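Local coordinates for protein cAMP factor (Mobiluncus curtisii, PDB 6JLC) that probably acts as a pore-forming toxin that contributes to the co-haemolytic CAMP reaction, at residues L92-Q97 with E205-I210; H100-F105 with S139-L144; E172-T175 with T181-T184. All blocks are in the same frame, centred on the assembly; numbering follows the deposited sequence.

Interactions 1 and 2 are centred 14 Å apart and touch, with the Tyr94 O to Leu144 N distance of 2.8 Å and the Lys95 NZ to Tyr141 O distance of 2.6 Å both pointing to probable hydrogen bonds. Interaction 3 lies about 40 Å from interaction 2 and 28 Å from interaction 1, centre to centre. Along the chain, interaction 1 encloses interaction 3 and the closely preceding interaction 2. In this piece of a longer protein, helices 8-31 to 121-139 form a five-helix bundle and helices 152-173 to 203-222 a three-helix bundle. Interaction 2 ties the connection to the first, interaction 3 joins neighbouring helices of the second, and interaction 1 is probably a polar link across their junction.

Interaction 1: L92-Q97 with E205-I210; sequences LRYKIQ and ECDAAI
Tyr94 and Asp207 meet through a single hydrogen bond, from the phenol OH of Tyr94 to OD1 of Asp207 at 2.6 Å. The side chains approach from opposite directions, and OD1 lies at the edge of the ring, in its plane. It is approached on its syn side, but the hydroxyl stands 22° out of the carboxylate plane, and the ring and carboxylate planes are 42° apart. The second oxygen, Asp207 OD2, stays 3.9 Å from Tyr94 OH, too far to share the hydroxyl.

Length is what brings the two ends together: the CA atoms of Tyr94 and Asp207 are 11.0 Å apart, and just 80 Å² of surface is buried. With CG anti to the carbonyl carbon (chi1 -78°), the Tyr94 ring carries its OH toward helix 203-222, which bears Asp207.

Behind Tyr94 is a type I beta turn from Leu92 to Lys95, closed by Lys95 N to Leu92 O at 3.0 Å. The Tyr94 side chain also touches Leu157 of helix 152-173. The arrangement is a single side-chain hydrogen bond at the surface, joining the turn between two helices of the five-helix bundle to a helix of the three-helix bundle.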
ATOM      1  N   LEU A  92       7.906   7.261   1.059  1.00 30.02           N
ATOM      2  CA  LEU A  92       8.928   7.083   0.029  1.00 24.95           C
ATOM      3  C   LEU A  92       8.394   7.326  -1.383  1.00 29.45           C
ATOM      4  O   LEU A  92       9.026   6.905  -2.362  1.00 28.72           O
ATOM      5  CB  LEU A  92       9.550   5.684   0.126  1.00 27.19           C
ATOM      6  CG  LEU A  92      10.121   5.320   1.498  1.00 30.26           C
ATOM      7  CD1 LEU A  92      10.676   3.892   1.473  1.00 29.85           C
ATOM      8  CD2 LEU A  92      11.193   6.296   1.903  1.00 33.83           C
ATOM      9  N   ARG A  93       7.265   8.036  -1.511  1.00 30.19           N
ATOM     10  CA  ARG A  93       6.571   8.100  -2.798  1.00 30.94           C
ATOM     11  C   ARG A  93       7.438   8.700  -3.898  1.00 32.21           C
ATOM     12  O   ARG A  93       7.341   8.283  -5.062  1.00 32.75           O
ATOM     13  CB  ARG A  93       5.282   8.913  -2.673  1.00 26.32           C
ATOM     14  CG  ARG A  93       4.426   8.793  -3.940  1.00 38.15           C
ATOM     15  CD  ARG A  93       3.134   9.584  -3.851  1.00 40.23           C
ATOM     16  NE  ARG A  93       2.193   9.025  -2.883  1.00 40.35           N
ATOM     17  CZ  ARG A  93       1.427   7.958  -3.089  1.00 43.70           C
ATOM     18  NH1 ARG A  93       1.477   7.288  -4.238  1.00 39.77           N
ATOM     19  NH2 ARG A  93       0.606   7.556  -2.133  1.00 51.61           N
ATOM     20  N   TYR A  94       8.298   9.663  -3.561  1.00 27.22           N
ATOM     21  CA  TYR A  94       9.129  10.337  -4.552  1.00 31.39           C
ATOM     22  C   TYR A  94      10.572   9.850  -4.549  1.00 32.74           C
ATOM     23  O   TYR A  94      11.445  10.525  -5.106  1.00 32.58           O
ATOM     24  CB  TYR A  94       9.087  11.853  -4.336  1.00 29.47           C
ATOM     25  CG  TYR A  94       7.820  12.471  -4.868  1.00 30.27           C
ATOM     26  CD1 TYR A  94       6.662  12.488  -4.103  1.00 33.46           C
ATOM     27  CD2 TYR A  94       7.767  12.996  -6.155  1.00 32.07           C
ATOM     28  CE1 TYR A  94       5.477  13.054  -4.596  1.00 35.25           C
ATOM     29  CE2 TYR A  94       6.585  13.554  -6.660  1.00 31.31           C
ATOM     30  CZ  TYR A  94       5.450  13.580  -5.873  1.00 38.97           C
ATOM     31  OH  TYR A  94       4.283  14.127  -6.361  1.00 37.97           O
ATOM     32  N   LYS A  95      10.851   8.702  -3.932  1.00 29.88           N
ATOM     33  CA  LYS A  95      12.211   8.189  -3.973  1.00 27.31           C
ATOM     34  C   LYS A  95      12.504   7.567  -5.337  1.00 26.85           C
ATOM     35  O   LYS A  95      11.601   7.155  -6.066  1.00 30.61           O
ATOM     36  CB  LYS A  95      12.438   7.146  -2.864  1.00 29.01           C
ATOM     37  CG  LYS A  95      12.450   7.735  -1.455  1.00 31.69           C
ATOM     38  CD  LYS A  95      13.673   8.616  -1.260  1.00 32.75           C
ATOM     39  CE  LYS A  95      13.618   9.338   0.078  1.00 35.32           C
ATOM     40  NZ  LYS A  95      14.771  10.281   0.189  1.00 39.19           N
ATOM     41  N   ILE A  96      13.794   7.488  -5.666  1.00 27.83           N
ATOM     42  CA  ILE A  96      14.189   6.842  -6.905  1.00 30.36           C
ATOM     43  C   ILE A  96      13.728   5.380  -6.899  1.00 28.78           C
ATOM     44  O   ILE A  96      13.464   4.778  -5.847  1.00 29.33           O
ATOM     45  CB  ILE A  96      15.709   6.938  -7.118  1.00 34.41           C
ATOM     46  CG1 ILE A  96      16.465   6.422  -5.884  1.00 31.19           C
ATOM     47  CG2 ILE A  96      16.099   8.374  -7.461  1.00 36.31           C
ATOM     48  CD1 ILE A  96      17.964   6.297  -6.096  1.00 30.16           C
ATOM     49  N   GLN A  97      13.626   4.807  -8.101  1.00 27.70           N
ATOM     50  CA  GLN A  97      13.088   3.455  -8.232  1.00 28.93           C
ATOM     51  C   GLN A  97      13.934   2.435  -7.473  1.00 31.48           C
ATOM     52  O   GLN A  97      13.394   1.450  -6.950  1.00 32.51           O
ATOM     53  CB  GLN A  97      12.972   3.095  -9.717  1.00 34.98           C
ATOM     54  CG  GLN A  97      12.480   1.681 -10.014  1.00 33.93           C
ATOM     55  CD  GLN A  97      11.067   1.414  -9.513  1.00 38.98           C
ATOM     56  OE1 GLN A  97      10.301   2.341  -9.230  1.00 38.58           O
ATOM     57  NE2 GLN A  97      10.707   0.133  -9.422  1.00 38.41           N
ATOM     58  N   GLU A 205       5.368  15.961 -15.244  1.00 28.41           N
ATOM     59  CA  GLU A 205       4.110  15.893 -15.981  1.00 30.43           C
ATOM     60  C   GLU A 205       2.986  15.362 -15.095  1.00 30.52           C
ATOM     61  O   GLU A 205       1.838  15.802 -15.208  1.00 25.69           O
ATOM     62  CB  GLU A 205       4.252  15.017 -17.231  1.00 36.05           C
ATOM     63  CG  GLU A 205       5.056  15.627 -18.382  1.00 35.46           C
ATOM     64  CD  GLU A 205       5.253  14.639 -19.524  1.00 47.78           C
ATOM     65  OE1 GLU A 205       6.048  13.688 -19.371  1.00 50.99           O
ATOM     66  OE2 GLU A 205       4.596  14.800 -20.577  1.00 56.40           O
ATOM     67  N   CYS A 206       3.298  14.411 -14.211  1.00 26.45           N
ATOM     68  CA  CYS A 206       2.276  13.886 -13.309  1.00 30.24           C
ATOM     69  C   CYS A 206       1.872  14.934 -12.275  1.00 23.92           C
ATOM     70  O   CYS A 206       0.675  15.144 -12.030  1.00 27.92           O
ATOM     71  CB  CYS A 206       2.787  12.609 -12.629  1.00 27.52           C
ATOM     72  SG  CYS A 206       3.025  11.224 -13.772  1.00 30.47           S
ATOM     73  N   ASP A 207       2.859  15.608 -11.664  1.00 23.66           N
ATOM     74  CA  ASP A 207       2.558  16.672 -10.703  1.00 25.03           C
ATOM     75  C   ASP A 207       1.739  17.786 -11.345  1.00 26.27           C
ATOM     76  O   ASP A 207       0.815  18.325 -10.726  1.00 25.32           O
ATOM     77  CB  ASP A 207       3.849  17.264 -10.124  1.00 26.53           C
ATOM     78  CG  ASP A 207       4.587  16.302  -9.201  1.00 34.54           C
ATOM     79  OD1 ASP A 207       3.957  15.361  -8.669  1.00 35.46           O
ATOM     80  OD2 ASP A 207       5.803  16.503  -9.010  1.00 30.93           O
ATOM     81  N   ALA A 208       2.083  18.169 -12.578  1.00 30.45           N
ATOM     82  CA  ALA A 208       1.315  19.210 -13.262  1.00 29.63           C
ATOM     83  C   ALA A 208      -0.115  18.759 -13.535  1.00 29.52           C
ATOM     84  O   ALA A 208      -1.055  19.556 -13.416  1.00 30.48           O
ATOM     85  CB  ALA A 208       2.004  19.599 -14.570  1.00 34.17           C
ATOM     86  N   ALA A 209      -0.300  17.497 -13.920  1.00 26.81           N
ATOM     87  CA  ALA A 209      -1.649  16.991 -14.157  1.00 27.40           C
ATOM     88  C   ALA A 209      -2.484  17.029 -12.881  1.00 30.62           C
ATOM     89  O   ALA A 209      -3.670  17.387 -12.915  1.00 29.97           O
ATOM     90  CB  ALA A 209      -1.591  15.571 -14.715  1.00 26.64           C
ATOM     91  N   ILE A 210      -1.886  16.655 -11.746  1.00 28.60           N
ATOM     92  CA  ILE A 210      -2.600  16.744 -10.472  1.00 28.04           C
ATOM     93  C   ILE A 210      -3.006  18.187 -10.192  1.00 27.77           C
ATOM     94  O   ILE A 210      -4.164  18.476  -9.858  1.00 26.91           O
ATOM     95  CB  ILE A 210      -1.741  16.167  -9.331  1.00 27.43           C
ATOM     96  CG1 ILE A 210      -1.601  14.646  -9.477  1.00 25.11           C
ATOM     97  CG2 ILE A 210      -2.335  16.566  -7.962  1.00 29.41           C
ATOM     98  CD1 ILE A 210      -0.429  14.062  -8.661  1.00 26.35           C
TER

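Interaction 2: H100-F105 with S139-L144; sequences HVELGF and STYRDL
The Tyr141 ring meets the Glu102 carboxylate at its edge, along the CE2 and CZ side, and no atom of segment 100-105 lies over either ring face. Glu102 CD falls in the ring plane, whereas the carboxylate plane stands 85° to the ring, nearly perpendicular. The phenol OH of Tyr141 gives a short hydrogen bond of 2.5 Å to OE1 of Glu102, on the syn side of that oxygen and 26° out of the carboxylate plane. The other oxygen, Glu102 OE2, is 3.3 Å from Tyr141 OH, and the hydrogen bond is to OE1, which also comes within 3.5 Å of Tyr141 CE2.

The two side chains cross at about a right angle. Glu102 reaches out from its helix with CD anti to CA, which extends the chain toward the phenol. For Tyr141 the second torsion is unusual: its CA lies close to the ring plane (chi2 4°) rather than well out of it.

Both carboxylate oxygens have further partners: OE1 forms a salt bridge with Arg137 NH1, and OE2 one with Lys98 NZ. OE1 is thus shared by the phenol and Arg137, and the two positive charges probably favour the ionised carboxylate.

Tyr141 belongs to the segment that leaves helix 121-139 on the way to helix 152-173. Its side chain rests on Lys98 and Ala99 of helix 97-114, and Glu102 of that same helix touches Val138. The contact joins the start of the connection to helix 97-114, beside helix 121-139, which supplies Arg137 and Val138.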
ATOM      1  N   HIS A 100      12.666   1.490  -4.133  1.00 26.92           N
ATOM      2  CA  HIS A 100      11.494   0.624  -4.120  1.00 23.64           C
ATOM      3  C   HIS A 100      11.830  -0.806  -4.530  1.00 27.33           C
ATOM      4  O   HIS A 100      11.203  -1.756  -4.043  1.00 23.39           O
ATOM      5  CB  HIS A 100      10.424   1.190  -5.038  1.00 25.57           C
ATOM      6  CG  HIS A 100       9.854   2.475  -4.541  1.00 27.89           C
ATOM      7  ND1 HIS A 100      10.283   3.707  -4.996  1.00 32.19           N
ATOM      8  CD2 HIS A 100       8.917   2.728  -3.598  1.00 30.80           C
ATOM      9  CE1 HIS A 100       9.616   4.660  -4.371  1.00 29.54           C
ATOM     10  NE2 HIS A 100       8.782   4.093  -3.515  1.00 32.35           N
ATOM     11  N   VAL A 101      12.769  -0.975  -5.453  1.00 27.67           N
ATOM     12  CA  VAL A 101      13.200  -2.326  -5.810  1.00 31.35           C
ATOM     13  C   VAL A 101      13.789  -3.026  -4.590  1.00 28.91           C
ATOM     14  O   VAL A 101      13.462  -4.185  -4.293  1.00 25.63           O
ATOM     15  CB  VAL A 101      14.199  -2.277  -6.975  1.00 30.83           C
ATOM     16  CG1 VAL A 101      14.830  -3.655  -7.184  1.00 31.25           C
ATOM     17  CG2 VAL A 101      13.491  -1.812  -8.240  1.00 31.46           C
ATOM     18  N   GLU A 102      14.647  -2.318  -3.854  1.00 27.26           N
ATOM     19  CA  GLU A 102      15.307  -2.910  -2.695  1.00 28.26           C
ATOM     20  C   GLU A 102      14.312  -3.190  -1.569  1.00 31.27           C
ATOM     21  O   GLU A 102      14.321  -4.280  -0.982  1.00 26.23           O
ATOM     22  CB  GLU A 102      16.448  -2.007  -2.222  1.00 27.80           C
ATOM     23  CG  GLU A 102      17.549  -1.873  -3.266  1.00 30.14           C
ATOM     24  CD  GLU A 102      18.780  -1.133  -2.774  1.00 39.17           C
ATOM     25  OE1 GLU A 102      18.860  -0.793  -1.573  1.00 36.61           O
ATOM     26  OE2 GLU A 102      19.675  -0.895  -3.613  1.00 40.73           O
ATOM     27  N   LEU A 103      13.432  -2.228  -1.254  1.00 25.83           N
ATOM     28  CA  LEU A 103      12.442  -2.487  -0.211  1.00 27.04           C
ATOM     29  C   LEU A 103      11.449  -3.556  -0.654  1.00 24.15           C
ATOM     30  O   LEU A 103      11.048  -4.409   0.146  1.00 27.87           O
ATOM     31  CB  LEU A 103      11.723  -1.191   0.181  1.00 29.78           C
ATOM     32  CG  LEU A 103      10.942  -1.188   1.505  1.00 35.76           C
ATOM     33  CD1 LEU A 103      11.784  -1.633   2.680  1.00 33.41           C
ATOM     34  CD2 LEU A 103      10.432   0.187   1.764  1.00 43.32           C
ATOM     35  N   GLY A 104      11.074  -3.559  -1.934  1.00 25.81           N
ATOM     36  CA  GLY A 104      10.172  -4.601  -2.409  1.00 26.76           C
ATOM     37  C   GLY A 104      10.787  -5.978  -2.308  1.00 27.15           C
ATOM     38  O   GLY A 104      10.112  -6.959  -1.955  1.00 25.13           O
ATOM     39  N   PHE A 105      12.076  -6.089  -2.608  1.00 26.50           N
ATOM     40  CA  PHE A 105      12.769  -7.362  -2.487  1.00 23.70           C
ATOM     41  C   PHE A 105      12.792  -7.834  -1.038  1.00 25.35           C
ATOM     42  O   PHE A 105      12.541  -9.008  -0.751  1.00 25.69           O
ATOM     43  CB  PHE A 105      14.183  -7.215  -3.019  1.00 20.96           C
ATOM     44  CG  PHE A 105      14.920  -8.522  -3.167  1.00 26.93           C
ATOM     45  CD1 PHE A 105      14.374  -9.567  -3.902  1.00 36.83           C
ATOM     46  CD2 PHE A 105      16.150  -8.696  -2.564  1.00 28.14           C
ATOM     47  CE1 PHE A 105      15.057 -10.767  -4.051  1.00 38.61           C
ATOM     48  CE2 PHE A 105      16.844  -9.902  -2.713  1.00 33.35           C
ATOM     49  CZ  PHE A 105      16.296 -10.927  -3.461  1.00 30.79           C
ATOM     50  N   SER A 139      15.565   4.971   2.883  1.00 32.95           N
ATOM     51  CA  SER A 139      14.980   6.258   3.256  1.00 36.99           C
ATOM     52  C   SER A 139      15.930   7.407   2.977  1.00 38.41           C
ATOM     53  O   SER A 139      15.490   8.543   2.776  1.00 43.45           O
ATOM     54  CB  SER A 139      14.602   6.266   4.734  1.00 39.58           C
ATOM     55  OG  SER A 139      13.405   5.549   4.934  1.00 44.58           O
ATOM     56  N   THR A 140      17.227   7.135   2.985  1.00 35.74           N
ATOM     57  CA  THR A 140      18.251   8.128   2.711  1.00 43.20           C
ATOM     58  C   THR A 140      18.609   8.209   1.236  1.00 39.01           C
ATOM     59  O   THR A 140      19.484   8.997   0.874  1.00 38.77           O
ATOM     60  CB  THR A 140      19.522   7.815   3.516  1.00 39.71           C
ATOM     61  OG1 THR A 140      20.275   6.805   2.828  1.00 44.79           O
ATOM     62  CG2 THR A 140      19.180   7.318   4.911  1.00 42.63           C
ATOM     63  N   TYR A 141      17.994   7.392   0.382  1.00 33.51           N
ATOM     64  CA  TYR A 141      18.297   7.483  -1.038  1.00 31.05           C
ATOM     65  C   TYR A 141      17.777   8.803  -1.592  1.00 31.03           C
ATOM     66  O   TYR A 141      16.911   9.456  -1.005  1.00 32.81           O
ATOM     67  CB  TYR A 141      17.679   6.318  -1.814  1.00 36.32           C
ATOM     68  CG  TYR A 141      18.391   4.986  -1.648  1.00 29.63           C
ATOM     69  CD1 TYR A 141      19.465   4.842  -0.780  1.00 31.40           C
ATOM     70  CD2 TYR A 141      17.973   3.868  -2.368  1.00 30.96           C
ATOM     71  CE1 TYR A 141      20.096   3.618  -0.633  1.00 36.95           C
ATOM     72  CE2 TYR A 141      18.598   2.639  -2.227  1.00 29.59           C
ATOM     73  CZ  TYR A 141      19.656   2.517  -1.361  1.00 33.31           C
ATOM     74  OH  TYR A 141      20.272   1.291  -1.229  1.00 34.95           O
ATOM     75  N   ARG A 142      18.290   9.209  -2.712  1.00 31.61           N
ATOM     76  CA  ARG A 142      17.836  10.455  -3.250  1.00 38.24           C
ATOM     77  C   ARG A 142      16.466  10.424  -3.830  1.00 41.74           C
ATOM     78  O   ARG A 142      15.934   9.401  -4.140  1.00 36.04           O
ATOM     79  CB  ARG A 142      18.796  11.017  -4.253  1.00 44.52           C
ATOM     80  CG  ARG A 142      19.117  10.181  -5.440  1.00 59.51           C
ATOM     81  CD  ARG A 142      20.625  10.200  -5.671  1.00 72.92           C
ATOM     82  NE  ARG A 142      21.054   9.256  -6.700  1.00 80.03           N
ATOM     83  CZ  ARG A 142      20.495   9.170  -7.899  1.00 87.56           C
ATOM     84  NH1 ARG A 142      19.504   9.969  -8.221  1.00 87.61           N
ATOM     85  NH2 ARG A 142      20.937   8.294  -8.773  1.00 89.35           N
ATOM     86  N   ASP A 143      15.901  11.596  -3.965  1.00 37.91           N
ATOM     87  CA  ASP A 143      14.585  11.691  -4.570  1.00 36.78           C
ATOM     88  C   ASP A 143      14.694  11.726  -6.091  1.00 27.15           C
ATOM     89  O   ASP A 143      15.726  12.096  -6.662  1.00 31.30           O
ATOM     90  CB  ASP A 143      13.860  12.946  -4.088  1.00 49.17           C
ATOM     91  CG  ASP A 143      13.774  13.022  -2.583  1.00 64.67           C
ATOM     92  OD1 ASP A 143      13.520  11.968  -1.962  1.00 63.54           O
ATOM     93  OD2 ASP A 143      13.956  14.130  -2.026  1.00 68.58           O
ATOM     94  N   LEU A 144      13.600  11.344  -6.743  1.00 26.42           N
ATOM     95  CA  LEU A 144      13.462  11.543  -8.179  1.00 27.84           C
ATOM     96  C   LEU A 144      13.702  13.000  -8.535  1.00 32.30           C
ATOM     97  O   LEU A 144      13.323  13.902  -7.787  1.00 29.78           O
ATOM     98  CB  LEU A 144      12.052  11.145  -8.631  1.00 26.99           C
ATOM     99  CG  LEU A 144      11.669   9.658  -8.578  1.00 30.67           C
ATOM    100  CD1 LEU A 144      10.147   9.463  -8.606  1.00 29.07           C
ATOM    101  CD2 LEU A 144      12.324   8.927  -9.737  1.00 27.79           C
TER

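Interaction 3: E172-T175 with T181-T184; sequences EILT and TYQT
Tyr182 gives up 75 Å² to this contact, more than any other residue in it, and Leu174 and Ile173 are its main partners. Leu174 CD1 lies over one face of the Tyr182 ring: it is 4.3 Å from the ring centroid and 23° off the normal, which meets the geometry of a CH-pi contact. That methyl is displaced toward the rim rather than centred. Lower on the same side chain, Leu174 CB approaches Tyr182 CE2 to 3.4 Å, so the leucine packs from its base to one of its branches against the CD2 and CE2 side of the ring.

These residues sit where helix 152-173 gives way to helix 179-197, the turn of an alpha-helical hairpin within the three-helix bundle that also includes helix 203-222. The backbones are close here, with the CA atoms of Ile173 and Tyr182 only 6.0 Å apart.

Ile173 meets the second helix near its backbone. Its CG2 methyl, anti to the backbone N, comes 3.9 Å from Tyr182 CA and 4.1 Å from Thr181 CG2. It approaches the Tyr182 ring obliquely, and no hydrogen bond joins the segments. Ile173 and Thr181 both touch Ala220 of helix 203-222, while Tyr182 also leans on Arg169 and Asp170.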
ATOM      1  N   GLU A 172     -20.965  16.377  -6.316  1.00 62.98           N
ATOM      2  CA  GLU A 172     -21.097  17.821  -6.185  1.00 52.19           C
ATOM      3  C   GLU A 172     -21.370  18.561  -7.485  1.00 47.70           C
ATOM      4  O   GLU A 172     -21.936  19.652  -7.434  1.00 52.09           O
ATOM      5  CB  GLU A 172     -19.832  18.418  -5.549  1.00 57.96           C
ATOM      6  CG  GLU A 172     -19.594  17.971  -4.121  1.00 65.80           C
ATOM      7  CD  GLU A 172     -20.478  18.706  -3.133  1.00 79.00           C
ATOM      8  OE1 GLU A 172     -21.205  19.637  -3.551  1.00 78.54           O
ATOM      9  OE2 GLU A 172     -20.443  18.350  -1.936  1.00 85.47           O
ATOM     10  N   ILE A 173     -20.980  18.022  -8.636  1.00 49.86           N
ATOM     11  CA  ILE A 173     -21.114  18.733  -9.909  1.00 46.03           C
ATOM     12  C   ILE A 173     -22.282  18.207 -10.722  1.00 51.64           C
ATOM     13  O   ILE A 173     -23.116  18.976 -11.199  1.00 55.09           O
ATOM     14  CB  ILE A 173     -19.801  18.649 -10.718  1.00 43.27           C
ATOM     15  CG1 ILE A 173     -18.608  19.040  -9.838  1.00 45.62           C
ATOM     16  CG2 ILE A 173     -19.897  19.530 -11.953  1.00 38.89           C
ATOM     17  CD1 ILE A 173     -18.697  20.453  -9.314  1.00 44.44           C
ATOM     18  N   LEU A 174     -22.335  16.893 -10.921  1.00 59.28           N
ATOM     19  CA  LEU A 174     -23.472  16.312 -11.617  1.00 67.01           C
ATOM     20  C   LEU A 174     -24.756  16.546 -10.837  1.00 70.11           C
ATOM     21  O   LEU A 174     -25.815  16.788 -11.427  1.00 62.62           O
ATOM     22  CB  LEU A 174     -23.240  14.822 -11.828  1.00 66.78           C
ATOM     23  CG  LEU A 174     -24.416  14.109 -12.489  1.00 64.94           C
ATOM     24  CD1 LEU A 174     -24.695  14.621 -13.891  1.00 64.09           C
ATOM     25  CD2 LEU A 174     -24.101  12.659 -12.489  1.00 59.70           C
ATOM     26  N   THR A 175     -24.668  16.500  -9.505  1.00 80.34           N
ATOM     27  CA  THR A 175     -25.848  16.655  -8.657  1.00 87.02           C
ATOM     28  C   THR A 175     -26.430  18.065  -8.744  1.00 85.99           C
ATOM     29  O   THR A 175     -27.655  18.232  -8.718  1.00 87.25           O
ATOM     30  CB  THR A 175     -25.495  16.307  -7.207  1.00 85.22           C
ATOM     31  OG1 THR A 175     -24.190  16.810  -6.894  1.00 84.29           O
ATOM     32  CG2 THR A 175     -25.504  14.794  -6.988  1.00 79.88           C
ATOM     33  N   THR A 181     -20.769  22.754 -17.208  1.00 45.46           N
ATOM     34  CA  THR A 181     -19.800  22.722 -16.116  1.00 44.43           C
ATOM     35  C   THR A 181     -19.290  21.302 -15.902  1.00 48.92           C
ATOM     36  O   THR A 181     -18.089  21.076 -15.706  1.00 48.29           O
ATOM     37  CB  THR A 181     -20.436  23.257 -14.826  1.00 49.94           C
ATOM     38  OG1 THR A 181     -20.923  24.593 -15.028  1.00 52.17           O
ATOM     39  CG2 THR A 181     -19.418  23.245 -13.682  1.00 45.08           C
ATOM     40  N   TYR A 182     -20.204  20.334 -15.925  1.00 46.67           N
ATOM     41  CA  TYR A 182     -19.823  18.930 -15.798  1.00 43.41           C
ATOM     42  C   TYR A 182     -18.896  18.503 -16.930  1.00 43.77           C
ATOM     43  O   TYR A 182     -17.871  17.848 -16.697  1.00 39.62           O
ATOM     44  CB  TYR A 182     -21.083  18.067 -15.788  1.00 41.34           C
ATOM     45  CG  TYR A 182     -20.864  16.588 -15.549  1.00 36.33           C
ATOM     46  CD1 TYR A 182     -20.684  15.708 -16.615  1.00 40.98           C
ATOM     47  CD2 TYR A 182     -20.876  16.066 -14.262  1.00 38.44           C
ATOM     48  CE1 TYR A 182     -20.514  14.349 -16.401  1.00 38.01           C
ATOM     49  CE2 TYR A 182     -20.708  14.713 -14.036  1.00 38.32           C
ATOM     50  CZ  TYR A 182     -20.522  13.857 -15.105  1.00 43.47           C
ATOM     51  OH  TYR A 182     -20.354  12.507 -14.873  1.00 37.62           O
ATOM     52  N   GLN A 183     -19.250  18.860 -18.170  1.00 41.36           N
ATOM     53  CA  GLN A 183     -18.493  18.407 -19.334  1.00 45.79           C
ATOM     54  C   GLN A 183     -17.095  19.018 -19.370  1.00 44.18           C
ATOM     55  O   GLN A 183     -16.122  18.331 -19.700  1.00 41.49           O
ATOM     56  CB  GLN A 183     -19.265  18.740 -20.613  1.00 54.05           C
ATOM     57  CG  GLN A 183     -18.626  18.222 -21.889  1.00 62.06           C
ATOM     58  CD  GLN A 183     -19.532  18.382 -23.093  1.00 79.40           C
ATOM     59  OE1 GLN A 183     -20.333  17.501 -23.400  1.00 90.72           O
ATOM     60  NE2 GLN A 183     -19.407  19.510 -23.785  1.00 83.27           N
ATOM     61  N   THR A 184     -16.979  20.308 -19.053  1.00 38.83           N
ATOM     62  CA  THR A 184     -15.663  20.940 -18.954  1.00 37.20           C
ATOM     63  C   THR A 184     -14.763  20.202 -17.970  1.00 38.11           C
ATOM     64  O   THR A 184     -13.579  19.964 -18.243  1.00 35.92           O
ATOM     65  CB  THR A 184     -15.824  22.396 -18.521  1.00 44.84           C
ATOM     66  OG1 THR A 184     -16.762  23.039 -19.381  1.00 41.61           O
ATOM     67  CG2 THR A 184     -14.478  23.133 -18.546  1.00 47.09           C
TER